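Local coordinates for protein FAD synthetase (Saccharomyces cerevisiae, PDB 2WSI) that catalyses the adenylation of FMN by ATP, the last step of FAD biosynthesis, giving FAD and diphosphate, at residues A[243-246]-A[247-250]; A[287-290]-A[291-294]; A[294-297]-A[298-301]. One frame throughout, in Å; residues are numbered along the deposited sequence.

In the fold
Contact 1 (243-250) comes first along the chain, where a loop leads into the helix 248-252. Contacts 2 (287-294) and 3 (294-301) follow after the helix 274-279 and share Val294. Contact 2 closes a 3-10 turn; contact 3 closes a 3-10 turn and a beta turn. Each is local along the chain, and they follow in series, so none nests in or crosses another. The three still meet in space. Phe247 of contact 1 packs CE2 on Trp291 O, 3.2 Å apart, and CZ on Val294 CG1. Leu293 CD2 of contact 2 reaches Glu299 CA of contact 3. All three also lean on the helix 199-209. Contact 3 brings the chain to the FAD pocket through Arg300, while contact 1 lies away from it.

Contact 1. Residues A[243-246]-A[247-250]; sequences PALH and FEWE
His246 CB sits over one face of the Phe247 ring at the start of the helix 248-252, where Phe247 holds the N-cap position. CB lies 4.2 Å from the ring centroid and 7° off the ring normal, a CH-pi contact over the centre. The Phe247 CG is anti to its carbonyl carbon (chi1 -52°), which swings the ring back beneath His246. The ring then meets Trp203, Leu207 and Ser204 of the helix 199-209. Leu245 CD1 touches the same ring obliquely, 4.4 Å from Phe247 CD2. The other Leu245 methyl, CD2, extends to Glu248 and lies 3.5 Å from OE1, with CG placed opposite the backbone N (chi1 180°). The Glu248 chain is bent at chi2, and the two side chains cross at about a right angle. An alanine in place of Leu245 would probably leave a gap beside Phe247 CD2 and set the Glu248 side chain freer to turn.

No direct hydrogen bond joins the two segments; waters serve instead. One water donates to Leu245 O and accepts from Glu248 N, the first amide of the helix. A second lies within hydrogen-bonding distance of His246 O and Glu250 OE2. The Glu250 chain folds back at chi2 toward the helix start, and OE2 also pairs with Ser204 OG while lying in plane at the Phe247 ring edge. A third water accepts from Trp249 N at 3.0 Å and lies 2.9 Å from Glu250 OE1.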
ATOM      1  N   PRO A 243      -0.192  -8.199  23.223  1.00 32.53           N
ATOM      2  CA  PRO A 243       0.943  -8.374  22.309  1.00 25.00           C
ATOM      3  C   PRO A 243       2.062  -7.363  22.548  1.00 23.98           C
ATOM      4  O   PRO A 243       1.821  -6.217  22.926  1.00 24.81           O
ATOM      5  CB  PRO A 243       0.309  -8.181  20.930  1.00 27.49           C
ATOM      6  CG  PRO A 243      -0.828  -7.253  21.165  1.00 23.63           C
ATOM      7  CD  PRO A 243      -1.331  -7.518  22.581  1.00 34.84           C
ATOM      8  N   ALA A 244       3.293  -7.796  22.322  1.00 29.16           N
ATOM      9  CA  ALA A 244       4.443  -6.903  22.406  1.00 25.82           C
ATOM     10  C   ALA A 244       4.511  -6.009  21.166  1.00 21.67           C
ATOM     11  O   ALA A 244       4.048  -6.392  20.094  1.00 24.42           O
ATOM     12  CB  ALA A 244       5.710  -7.723  22.521  1.00 33.67           C
ATOM     13  N   LEU A 245       5.100  -4.832  21.305  1.00 18.06           N
ATOM     14  CA  LEU A 245       5.386  -4.002  20.137  1.00 26.57           C
ATOM     15  C   LEU A 245       6.714  -4.436  19.548  1.00 29.30           C
ATOM     16  O   LEU A 245       7.726  -4.513  20.256  1.00 27.45           O
ATOM     17  CB  LEU A 245       5.434  -2.529  20.507  1.00 23.46           C
ATOM     18  CG  LEU A 245       5.727  -1.541  19.374  1.00 22.42           C
ATOM     19  CD1 LEU A 245       4.651  -1.615  18.276  1.00 17.42           C
ATOM     20  CD2 LEU A 245       5.806  -0.144  19.939  1.00 19.73           C
ATOM     21  N   HIS A 246       6.714  -4.738  18.256  1.00 18.06           N
ATOM     22  CA  HIS A 246       7.932  -5.213  17.605  1.00 19.44           C
ATOM     23  C   HIS A 246       8.606  -4.157  16.754  1.00 16.51           C
ATOM     24  O   HIS A 246       9.648  -4.435  16.154  1.00 20.27           O
ATOM     25  CB  HIS A 246       7.632  -6.401  16.714  1.00 18.41           C
ATOM     26  CG  HIS A 246       7.227  -7.617  17.470  1.00 28.58           C
ATOM     27  ND1 HIS A 246       8.120  -8.347  18.223  1.00 35.69           N
ATOM     28  CD2 HIS A 246       6.023  -8.219  17.616  1.00 27.02           C
ATOM     29  CE1 HIS A 246       7.482  -9.354  18.794  1.00 43.75           C
ATOM     30  NE2 HIS A 246       6.210  -9.301  18.440  1.00 35.98           N
ATOM     31  N   PHE A 247       8.017  -2.967  16.691  1.00 16.29           N
ATOM     32  CA  PHE A 247       8.479  -1.937  15.746  1.00 13.07           C
ATOM     33  C   PHE A 247       8.881  -0.657  16.452  1.00 20.17           C
ATOM     34  O   PHE A 247       8.940   0.421  15.854  1.00 12.27           O
ATOM     35  CB  PHE A 247       7.391  -1.648  14.700  1.00 16.11           C
ATOM     36  CG  PHE A 247       6.883  -2.893  14.028  1.00 11.62           C
ATOM     37  CD1 PHE A 247       7.677  -3.565  13.122  1.00 15.22           C
ATOM     38  CD2 PHE A 247       5.630  -3.427  14.364  1.00 13.95           C
ATOM     39  CE1 PHE A 247       7.234  -4.748  12.531  1.00 13.58           C
ATOM     40  CE2 PHE A 247       5.163  -4.605  13.759  1.00 10.74           C
ATOM     41  CZ  PHE A 247       5.982  -5.266  12.844  1.00 11.12           C
ATOM     42  N   GLU A 248       9.203  -0.774  17.733  1.00 17.56           N
ATOM     43  CA  GLU A 248       9.580   0.410  18.493  1.00 18.58           C
ATOM     44  C   GLU A 248      10.750   1.197  17.842  1.00 15.27           C
ATOM     45  O   GLU A 248      10.714   2.420  17.814  1.00 25.89           O
ATOM     46  CB  GLU A 248       9.909  -0.002  19.939  1.00 28.71           C
ATOM     47  CG  GLU A 248      10.505   1.103  20.791  1.00 36.77           C
ATOM     48  CD  GLU A 248       9.481   2.134  21.230  1.00 40.98           C
ATOM     49  OE1 GLU A 248       8.357   2.146  20.676  1.00 46.00           O
ATOM     50  OE2 GLU A 248       9.809   2.947  22.127  1.00 43.57           O
ATOM     51  N   TRP A 249      11.782   0.513  17.340  1.00 20.60           N
ATOM     52  CA  TRP A 249      12.955   1.209  16.766  1.00 21.77           C
ATOM     53  C   TRP A 249      12.540   2.015  15.531  1.00 25.48           C
ATOM     54  O   TRP A 249      12.903   3.186  15.371  1.00 19.19           O
ATOM     55  CB  TRP A 249      14.069   0.219  16.388  1.00 19.69           C
ATOM     56  CG  TRP A 249      15.338   0.907  15.940  1.00 25.32           C
ATOM     57  CD1 TRP A 249      16.462   1.134  16.692  1.00 27.05           C
ATOM     58  CD2 TRP A 249      15.602   1.485  14.645  1.00 33.79           C
ATOM     59  NE1 TRP A 249      17.403   1.809  15.946  1.00 28.77           N
ATOM     60  CE2 TRP A 249      16.904   2.038  14.691  1.00 30.89           C
ATOM     61  CE3 TRP A 249      14.862   1.595  13.459  1.00 21.15           C
ATOM     62  CZ2 TRP A 249      17.488   2.682  13.588  1.00 30.27           C
ATOM     63  CZ3 TRP A 249      15.446   2.229  12.361  1.00 24.35           C
ATOM     64  CH2 TRP A 249      16.751   2.767  12.439  1.00 30.04           C
ATOM     65  N   GLU A 250      11.750   1.383  14.670  1.00 20.19           N
ATOM     66  CA  GLU A 250      11.299   2.027  13.440  1.00 19.60           C
ATOM     67  C   GLU A 250      10.472   3.250  13.768  1.00 18.01           C
ATOM     68  O   GLU A 250      10.581   4.273  13.101  1.00 19.16           O
ATOM     69  CB  GLU A 250      10.447   1.070  12.623  1.00 14.70           C
ATOM     70  CG  GLU A 250      11.204  -0.086  12.022  1.00 15.20           C
ATOM     71  CD  GLU A 250      11.176  -1.336  12.877  1.00 17.33           C
ATOM     72  OE1 GLU A 250      11.169  -1.215  14.135  1.00 20.06           O
ATOM     73  OE2 GLU A 250      11.168  -2.439  12.283  1.00 13.20           O
TER
HETATM   74  O   HOH W   1      10.044  -3.108  19.323  1.00 23.24           O
HETATM   75  O   HOH W   2      11.375  -4.564  14.101  1.00 19.74           O
HETATM   76  O   HOH W   3      11.998  -2.430  16.677  1.00 21.83           O

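Contact 2. Residues A[287-290]-A[291-294]; sequences YYPG and WYLV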
ATOM      1  N   TYR A 287      -9.115  -1.844  21.575  1.00 35.70           N
ATOM      2  CA  TYR A 287      -8.216  -2.551  20.649  1.00 28.48           C
ATOM      3  C   TYR A 287      -6.843  -1.900  20.502  1.00 29.10           C
ATOM      4  O   TYR A 287      -6.735  -0.687  20.340  1.00 29.16           O
ATOM      5  CB  TYR A 287      -8.845  -2.653  19.259  1.00 28.17           C
ATOM      6  CG  TYR A 287     -10.057  -3.528  19.201  1.00 24.08           C
ATOM      7  CD1 TYR A 287      -9.943  -4.881  18.887  1.00 26.61           C
ATOM      8  CD2 TYR A 287     -11.325  -3.016  19.477  1.00 28.12           C
ATOM      9  CE1 TYR A 287     -11.057  -5.714  18.830  1.00 27.44           C
ATOM     10  CE2 TYR A 287     -12.457  -3.839  19.421  1.00 39.13           C
ATOM     11  CZ  TYR A 287     -12.310  -5.191  19.108  1.00 38.38           C
ATOM     12  OH  TYR A 287     -13.413  -6.016  19.041  1.00 34.57           O
ATOM     13  N   TYR A 288      -5.799  -2.722  20.564  1.00 22.39           N
ATOM     14  CA  TYR A 288      -4.466  -2.306  20.168  1.00 23.43           C
ATOM     15  C   TYR A 288      -4.450  -1.962  18.674  1.00 15.52           C
ATOM     16  O   TYR A 288      -5.187  -2.536  17.895  1.00 20.35           O
ATOM     17  CB  TYR A 288      -3.454  -3.421  20.409  1.00 22.58           C
ATOM     18  CG  TYR A 288      -3.125  -3.667  21.873  1.00 29.14           C
ATOM     19  CD1 TYR A 288      -2.044  -3.033  22.475  1.00 35.78           C
ATOM     20  CD2 TYR A 288      -3.867  -4.553  22.632  1.00 29.27           C
ATOM     21  CE1 TYR A 288      -1.718  -3.261  23.800  1.00 42.88           C
ATOM     22  CE2 TYR A 288      -3.550  -4.793  23.972  1.00 30.68           C
ATOM     23  CZ  TYR A 288      -2.481  -4.141  24.546  1.00 43.24           C
ATOM     24  OH  TYR A 288      -2.163  -4.368  25.866  1.00 54.01           O
ATOM     25  N   PRO A 289      -3.599  -1.019  18.288  1.00 14.25           N
ATOM     26  CA  PRO A 289      -3.418  -0.677  16.870  1.00 16.97           C
ATOM     27  C   PRO A 289      -2.997  -1.895  16.058  1.00 14.88           C
ATOM     28  O   PRO A 289      -2.406  -2.826  16.600  1.00 12.99           O
ATOM     29  CB  PRO A 289      -2.292   0.360  16.905  1.00 14.82           C
ATOM     30  CG  PRO A 289      -2.445   1.020  18.238  1.00 23.96           C
ATOM     31  CD  PRO A 289      -2.906  -0.086  19.184  1.00 17.79           C
ATOM     32  N   GLY A 290      -3.288  -1.871  14.760  1.00 13.60           N
ATOM     33  CA  GLY A 290      -3.007  -2.996  13.882  1.00 13.73           C
ATOM     34  C   GLY A 290      -1.560  -3.456  13.913  1.00 12.00           C
ATOM     35  O   GLY A 290      -1.282  -4.635  13.726  1.00 13.48           O
ATOM     36  N   TRP A 291      -0.635  -2.526  14.121  1.00 11.61           N
ATOM     37  CA  TRP A 291       0.787  -2.846  14.047  1.00 14.69           C
ATOM     38  C   TRP A 291       1.255  -3.646  15.275  1.00 16.05           C
ATOM     39  O   TRP A 291       2.432  -3.989  15.406  1.00 14.14           O
ATOM     40  CB  TRP A 291       1.642  -1.575  13.837  1.00 15.46           C
ATOM     41  CG  TRP A 291       1.363  -0.401  14.760  1.00 13.27           C
ATOM     42  CD1 TRP A 291       1.972  -0.127  15.960  1.00 16.03           C
ATOM     43  CD2 TRP A 291       0.466   0.680  14.514  1.00 14.19           C
ATOM     44  NE1 TRP A 291       1.467   1.036  16.495  1.00 11.97           N
ATOM     45  CE2 TRP A 291       0.548   1.557  15.624  1.00 16.73           C
ATOM     46  CE3 TRP A 291      -0.428   0.985  13.475  1.00 19.78           C
ATOM     47  CZ2 TRP A 291      -0.221   2.715  15.720  1.00 17.68           C
ATOM     48  CZ3 TRP A 291      -1.191   2.146  13.575  1.00 13.10           C
ATOM     49  CH2 TRP A 291      -1.075   2.994  14.686  1.00 18.10           C
ATOM     50  N   TYR A 292       0.314  -3.961  16.154  1.00 14.63           N
ATOM     51  CA  TYR A 292       0.560  -4.938  17.226  1.00 17.11           C
ATOM     52  C   TYR A 292       0.279  -6.363  16.767  1.00 20.95           C
ATOM     53  O   TYR A 292       0.517  -7.317  17.519  1.00 20.01           O
ATOM     54  CB  TYR A 292      -0.286  -4.629  18.476  1.00 13.88           C
ATOM     55  CG  TYR A 292       0.328  -3.557  19.328  1.00 20.02           C
ATOM     56  CD1 TYR A 292       1.071  -3.876  20.455  1.00 23.41           C
ATOM     57  CD2 TYR A 292       0.198  -2.221  18.983  1.00 25.05           C
ATOM     58  CE1 TYR A 292       1.660  -2.878  21.230  1.00 27.09           C
ATOM     59  CE2 TYR A 292       0.777  -1.215  19.753  1.00 25.71           C
ATOM     60  CZ  TYR A 292       1.502  -1.552  20.866  1.00 23.73           C
ATOM     61  OH  TYR A 292       2.072  -0.549  21.595  1.00 26.86           O
ATOM     62  N   LEU A 293      -0.243  -6.527  15.552  1.00  8.90           N
ATOM     63  CA  LEU A 293      -0.351  -7.865  14.992  1.00 14.89           C
ATOM     64  C   LEU A 293       0.803  -8.173  14.018  1.00 21.38           C
ATOM     65  O   LEU A 293       1.058  -7.418  13.074  1.00 16.76           O
ATOM     66  CB  LEU A 293      -1.680  -8.065  14.297  1.00 10.33           C
ATOM     67  CG  LEU A 293      -1.864  -9.516  13.868  1.00 14.87           C
ATOM     68  CD1 LEU A 293      -2.567 -10.273  14.995  1.00 24.48           C
ATOM     69  CD2 LEU A 293      -2.647  -9.645  12.580  1.00 18.45           C
ATOM     70  N   VAL A 294       1.518  -9.275  14.259  1.00 12.10           N
ATOM     71  CA  VAL A 294       2.582  -9.698  13.335  1.00 11.89           C
ATOM     72  C   VAL A 294       2.345 -11.086  12.772  1.00 18.34           C
ATOM     73  O   VAL A 294       3.065 -11.526  11.886  1.00 17.10           O
ATOM     74  CB  VAL A 294       3.994  -9.667  13.954  1.00 18.01           C
ATOM     75  CG1 VAL A 294       4.462  -8.225  14.122  1.00 17.36           C
ATOM     76  CG2 VAL A 294       4.074 -10.457  15.281  1.00 19.46           C
TER
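Pro289 O accepts a hydrogen bond from Tyr292 N, and Gly290 O one from Leu293 N. These two bonds, 3.0 Å from Tyr292 N to Pro289 O and 2.8 Å from Leu293 N to Gly290 O, form consecutive turns of a short 3-10 segment. Both are fairly straight. The Gly290 backbone also pairs with Tyr217, and that of Tyr288 with Leu236. Leu293 O takes a weak hydrogen bond from Trp203 NE1, and Tyr288 OH makes a weak one with Asn242 OD1.

Aromatic groups cover the turn. Pro289 CB sits over the six-membered ring of Trp291, 3.4 Å from its centroid, in a CH-pi contact. Trp291 CG lies between the backbone N and the carbonyl carbon (chi1 49°), and this carries the indole back over Pro289. Pro289 CD lies 3.8 Å from Tyr292 CD2, the two side chains pointing the same way. Tyr288 CD1 lies over one face of the Tyr292 ring, with the planes at 46°. Lys238 makes a cation-pi contact with Tyr288. The Pro289 and Gly290 carbonyls are satisfied inside the turn itself, so the rings of Pro289, Trp291 and Tyr292 can pack on it without depriving those acceptors of a donor.

Contact 3. Residues A[294-297]-A[298-301]; sequences VDDT and LERA. With FAD (flavin-adenine dinucleotide), chain C.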
ATOM      1  N   VAL A 294       1.518  -9.275  14.259  1.00 12.10           N
ATOM      2  CA  VAL A 294       2.582  -9.698  13.335  1.00 11.89           C
ATOM      3  C   VAL A 294       2.345 -11.086  12.772  1.00 18.34           C
ATOM      4  O   VAL A 294       3.065 -11.526  11.886  1.00 17.10           O
ATOM      5  CB  VAL A 294       3.994  -9.667  13.954  1.00 18.01           C
ATOM      6  CG1 VAL A 294       4.462  -8.225  14.122  1.00 17.36           C
ATOM      7  CG2 VAL A 294       4.074 -10.457  15.281  1.00 19.46           C
ATOM      8  N   ASP A 295       1.325 -11.766  13.287  1.00 20.36           N
ATOM      9  CA  ASP A 295       1.074 -13.155  12.920  1.00 18.50           C
ATOM     10  C   ASP A 295       0.261 -13.143  11.651  1.00 19.60           C
ATOM     11  O   ASP A 295      -0.930 -12.807  11.668  1.00 18.30           O
ATOM     12  CB  ASP A 295       0.343 -13.870  14.067  1.00 25.39           C
ATOM     13  CG  ASP A 295      -0.018 -15.297  13.725  1.00 35.46           C
ATOM     14  OD1 ASP A 295       0.318 -15.716  12.600  1.00 25.26           O
ATOM     15  OD2 ASP A 295      -0.648 -15.987  14.569  1.00 30.38           O
ATOM     16  N   ASP A 296       0.902 -13.469  10.529  1.00 16.29           N
ATOM     17  CA  ASP A 296       0.246 -13.335   9.225  1.00 19.10           C
ATOM     18  C   ASP A 296      -1.015 -14.177   9.160  1.00 17.13           C
ATOM     19  O   ASP A 296      -1.920 -13.873   8.397  1.00 19.01           O
ATOM     20  CB  ASP A 296       1.172 -13.766   8.070  1.00 23.24           C
ATOM     21  CG  ASP A 296       2.355 -12.829   7.873  1.00 33.24           C
ATOM     22  OD1 ASP A 296       2.374 -12.103   6.855  1.00 27.94           O
ATOM     23  OD2 ASP A 296       3.263 -12.820   8.730  1.00 34.51           O
ATOM     24  N   THR A 297      -1.058 -15.263   9.931  1.00 24.17           N
ATOM     25  CA  THR A 297      -2.188 -16.186   9.830  1.00 19.19           C
ATOM     26  C   THR A 297      -3.451 -15.480  10.310  1.00 20.19           C
ATOM     27  O   THR A 297      -4.564 -15.845   9.940  1.00 22.33           O
ATOM     28  CB  THR A 297      -1.997 -17.501  10.668  1.00 22.61           C
ATOM     29  OG1 THR A 297      -2.607 -17.339  11.946  1.00 34.42           O
ATOM     30  CG2 THR A 297      -0.525 -17.866  10.883  1.00 20.70           C
ATOM     31  N   LEU A 298      -3.271 -14.460  11.138  1.00 14.98           N
ATOM     32  CA  LEU A 298      -4.393 -13.827  11.812  1.00 15.51           C
ATOM     33  C   LEU A 298      -4.786 -12.477  11.190  1.00 20.36           C
ATOM     34  O   LEU A 298      -5.674 -11.798  11.702  1.00 18.90           O
ATOM     35  CB  LEU A 298      -4.039 -13.610  13.281  1.00 18.97           C
ATOM     36  CG  LEU A 298      -3.828 -14.897  14.101  1.00 23.59           C
ATOM     37  CD1 LEU A 298      -3.552 -14.565  15.570  1.00 20.81           C
ATOM     38  CD2 LEU A 298      -5.042 -15.783  13.966  1.00 27.45           C
ATOM     39  N   GLU A 299      -4.137 -12.122  10.086  1.00 15.87           N
ATOM     40  CA  GLU A 299      -4.281 -10.796   9.481  1.00 17.63           C
ATOM     41  C   GLU A 299      -5.719 -10.491   9.077  1.00 22.10           C
ATOM     42  O   GLU A 299      -6.200  -9.362   9.222  1.00 18.17           O
ATOM     43  CB  GLU A 299      -3.350 -10.672   8.263  1.00 15.43           C
ATOM     44  CG  GLU A 299      -3.365  -9.301   7.586  1.00 22.49           C
ATOM     45  CD  GLU A 299      -2.163  -9.077   6.628  1.00 21.90           C
ATOM     46  OE1 GLU A 299      -1.238  -9.900   6.629  1.00 20.47           O
ATOM     47  OE2 GLU A 299      -2.147  -8.062   5.897  1.00 19.32           O
ATOM     48  N   ARG A 300      -6.420 -11.488   8.564  1.00 17.41           N
ATOM     49  CA  ARG A 300      -7.762 -11.243   8.072  1.00 22.14           C
ATOM     50  C   ARG A 300      -8.831 -11.665   9.091  1.00 26.32           C
ATOM     51  O   ARG A 300      -9.979 -11.853   8.729  1.00 24.26           O
ATOM     52  CB  ARG A 300      -7.968 -11.988   6.749  1.00 27.36           C
ATOM     53  CG  ARG A 300      -7.079 -11.461   5.623  1.00 32.24           C
ATOM     54  CD  ARG A 300      -7.392 -12.153   4.325  1.00 39.85           C
ATOM     55  NE  ARG A 300      -8.742 -11.838   3.881  1.00 47.91           N
ATOM     56  CZ  ARG A 300      -9.043 -10.879   3.009  1.00 44.50           C
ATOM     57  NH1 ARG A 300      -8.085 -10.139   2.466  1.00 29.26           N
ATOM     58  NH2 ARG A 300     -10.308 -10.668   2.677  1.00 48.73           N
ATOM     59  N   ALA A 301      -8.450 -11.785  10.359  1.00 20.52           N
ATOM     60  CA  ALA A 301      -9.366 -12.322  11.372  1.00 25.37           C
ATOM     61  C   ALA A 301     -10.570 -11.413  11.623  1.00 28.83           C
ATOM     62  O   ALA A 301     -11.638 -11.891  12.013  1.00 31.23           O
ATOM     63  CB  ALA A 301      -8.640 -12.608  12.674  1.00 23.58           C
TER
HETATM   64  PA  FAD C2762      -7.538  -7.000  -1.804  1.00 25.11           P
HETATM   65  O1A FAD C2762      -8.224  -6.531  -0.549  1.00 25.55           O
HETATM   66  O2A FAD C2762      -8.535  -7.262  -2.900  1.00 38.25           O
HETATM   67  O5B FAD C2762      -6.345  -6.016  -2.293  1.00 20.66           O
HETATM   68  C5B FAD C2762      -5.394  -6.516  -3.215  1.00 16.98           C
HETATM   69  C4B FAD C2762      -4.928  -5.361  -4.107  1.00 15.06           C
HETATM   70  O4B FAD C2762      -5.910  -5.087  -5.072  1.00 19.87           O
HETATM   71  C3B FAD C2762      -4.745  -4.077  -3.321  1.00 16.45           C
HETATM   72  O3B FAD C2762      -3.446  -3.970  -2.795  1.00 14.93           O
HETATM   73  C2B FAD C2762      -5.015  -3.023  -4.378  1.00 12.69           C
HETATM   74  O2B FAD C2762      -3.853  -2.780  -5.142  1.00 16.97           O
HETATM   75  C1B FAD C2762      -6.050  -3.689  -5.246  1.00 16.42           C
HETATM   76  N9A FAD C2762      -7.383  -3.282  -4.773  1.00 18.03           N
HETATM   77  C8A FAD C2762      -8.212  -3.934  -3.895  1.00 23.63           C
HETATM   78  N7A FAD C2762      -9.356  -3.211  -3.755  1.00 14.64           N
HETATM   79  C5A FAD C2762      -9.237  -2.097  -4.524  1.00 19.71           C
HETATM   80  C6A FAD C2762     -10.071  -1.022  -4.754  1.00 15.26           C
HETATM   81  N6A FAD C2762     -11.284  -0.915  -4.181  1.00 15.88           N
HETATM   82  N1A FAD C2762      -9.656  -0.059  -5.626  1.00 13.01           N
HETATM   83  C2A FAD C2762      -8.436  -0.123  -6.267  1.00 15.73           C
HETATM   84  N3A FAD C2762      -7.591  -1.177  -6.004  1.00 15.74           N
HETATM   85  C4A FAD C2762      -8.014  -2.152  -5.171  1.00 16.27           C
HETATM   86  N1  FAD C2762      -8.478 -12.569  -9.379  1.00 23.68           N
HETATM   87  C2  FAD C2762      -8.455 -13.648 -10.225  1.00 23.88           C
HETATM   88  O2  FAD C2762      -8.809 -14.756  -9.823  1.00 30.53           O
HETATM   89  N3  FAD C2762      -8.040 -13.495 -11.524  1.00 26.86           N
HETATM   90  C4  FAD C2762      -7.650 -12.261 -11.997  1.00 28.00           C
HETATM   91  O4  FAD C2762      -7.279 -12.198 -13.173  1.00 24.47           O
HETATM   92  C4X FAD C2762      -7.673 -11.156 -11.140  1.00 18.42           C
HETATM   93  N5  FAD C2762      -7.283  -9.890 -11.570  1.00 21.16           N
HETATM   94  C5X FAD C2762      -7.304  -8.813 -10.705  1.00 18.24           C
HETATM   95  C6  FAD C2762      -6.917  -7.540 -11.127  1.00 16.27           C
HETATM   96  C7  FAD C2762      -6.978  -6.463 -10.238  1.00 14.18           C
HETATM   97  C7M FAD C2762      -6.579  -5.079 -10.664  1.00 16.31           C
HETATM   98  C8  FAD C2762      -7.406  -6.671  -8.934  1.00 21.91           C
HETATM   99  C8M FAD C2762      -7.452  -5.531  -7.961  1.00 21.95           C
HETATM  100  C9  FAD C2762      -7.779  -7.936  -8.518  1.00 21.88           C
HETATM  101  C9A FAD C2762      -7.743  -9.003  -9.395  1.00 23.12           C
HETATM  102  N10 FAD C2762      -8.138 -10.251  -8.957  1.00 24.68           N
HETATM  103  C10 FAD C2762      -8.079 -11.326  -9.820  1.00 24.87           C
HETATM  104  C1' FAD C2762      -8.573 -10.438  -7.529  1.00 26.69           C
HETATM  105  C2' FAD C2762      -7.357 -10.756  -6.632  1.00 21.38           C
HETATM  106  O2' FAD C2762      -6.560 -11.810  -7.118  1.00 25.97           O
HETATM  107  C3' FAD C2762      -7.747 -11.068  -5.190  1.00 28.60           C
HETATM  108  O3' FAD C2762      -8.368 -12.329  -5.140  1.00 25.46           O
HETATM  109  C4' FAD C2762      -8.683 -10.008  -4.641  1.00 29.94           C
HETATM  110  O4' FAD C2762      -8.173  -8.720  -4.918  1.00 26.79           O
HETATM  111  C5' FAD C2762      -8.823 -10.151  -3.124  1.00 27.30           C
HETATM  112  O5' FAD C2762      -7.547 -10.398  -2.563  1.00 38.05           O
HETATM  113  P   FAD C2762      -7.105  -9.701  -1.179  1.00 34.15           P
HETATM  114  O1P FAD C2762      -8.298  -9.614  -0.256  1.00 31.74           O
HETATM  115  O2P FAD C2762      -5.898 -10.406  -0.603  1.00 31.53           O
HETATM  116  O3P FAD C2762      -6.579  -8.230  -1.502  1.00 31.54           O
HETATM  117  O   HOH W   4      -5.153 -14.069   7.393  1.00 29.73           O
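FAD O1P approaches the Arg300 guanidinium obliquely. Arg300 NH1 gives a weak hydrogen bond to O1P, 2.8 Å away, with an N-H...O angle of 125°. The chain bends at chi3 to bring NH1 to the phosphate, and Arg300 is part of the FAD pocket. Another flat group, the Asp295 carboxylate, lies against Leu298: Asp295 OD2 is 3.4 Å from Leu298 CD1. Asp295 CG stands opposite the backbone N (chi1 177°), which turns the carboxylate toward Leu298, the two side chains crossing at a slant.

The backbone here makes a 3-10 turn followed by a type I beta turn from Leu298 to Ala301. Leu298 N donates to Asp295 O at 2.9 Å, and Glu299 N to Asp296 O at 3.3 Å. Ala301 N closes the beta turn on Leu298 O. Asp295 OD1 accepts from Thr297 N in an Asx turn, though the position of OD1 is less sure.

Asp296 OD1 and Glu299 OE1 are 4.2 Å apart, a like-charge approach probably eased by their other partners. Asp296 OD1 takes a hydrogen bond from Leu199 N at the start of the helix 199-209. Glu299 OE2 forms salt bridges with Arg166 NH2 and Lys64 NZ.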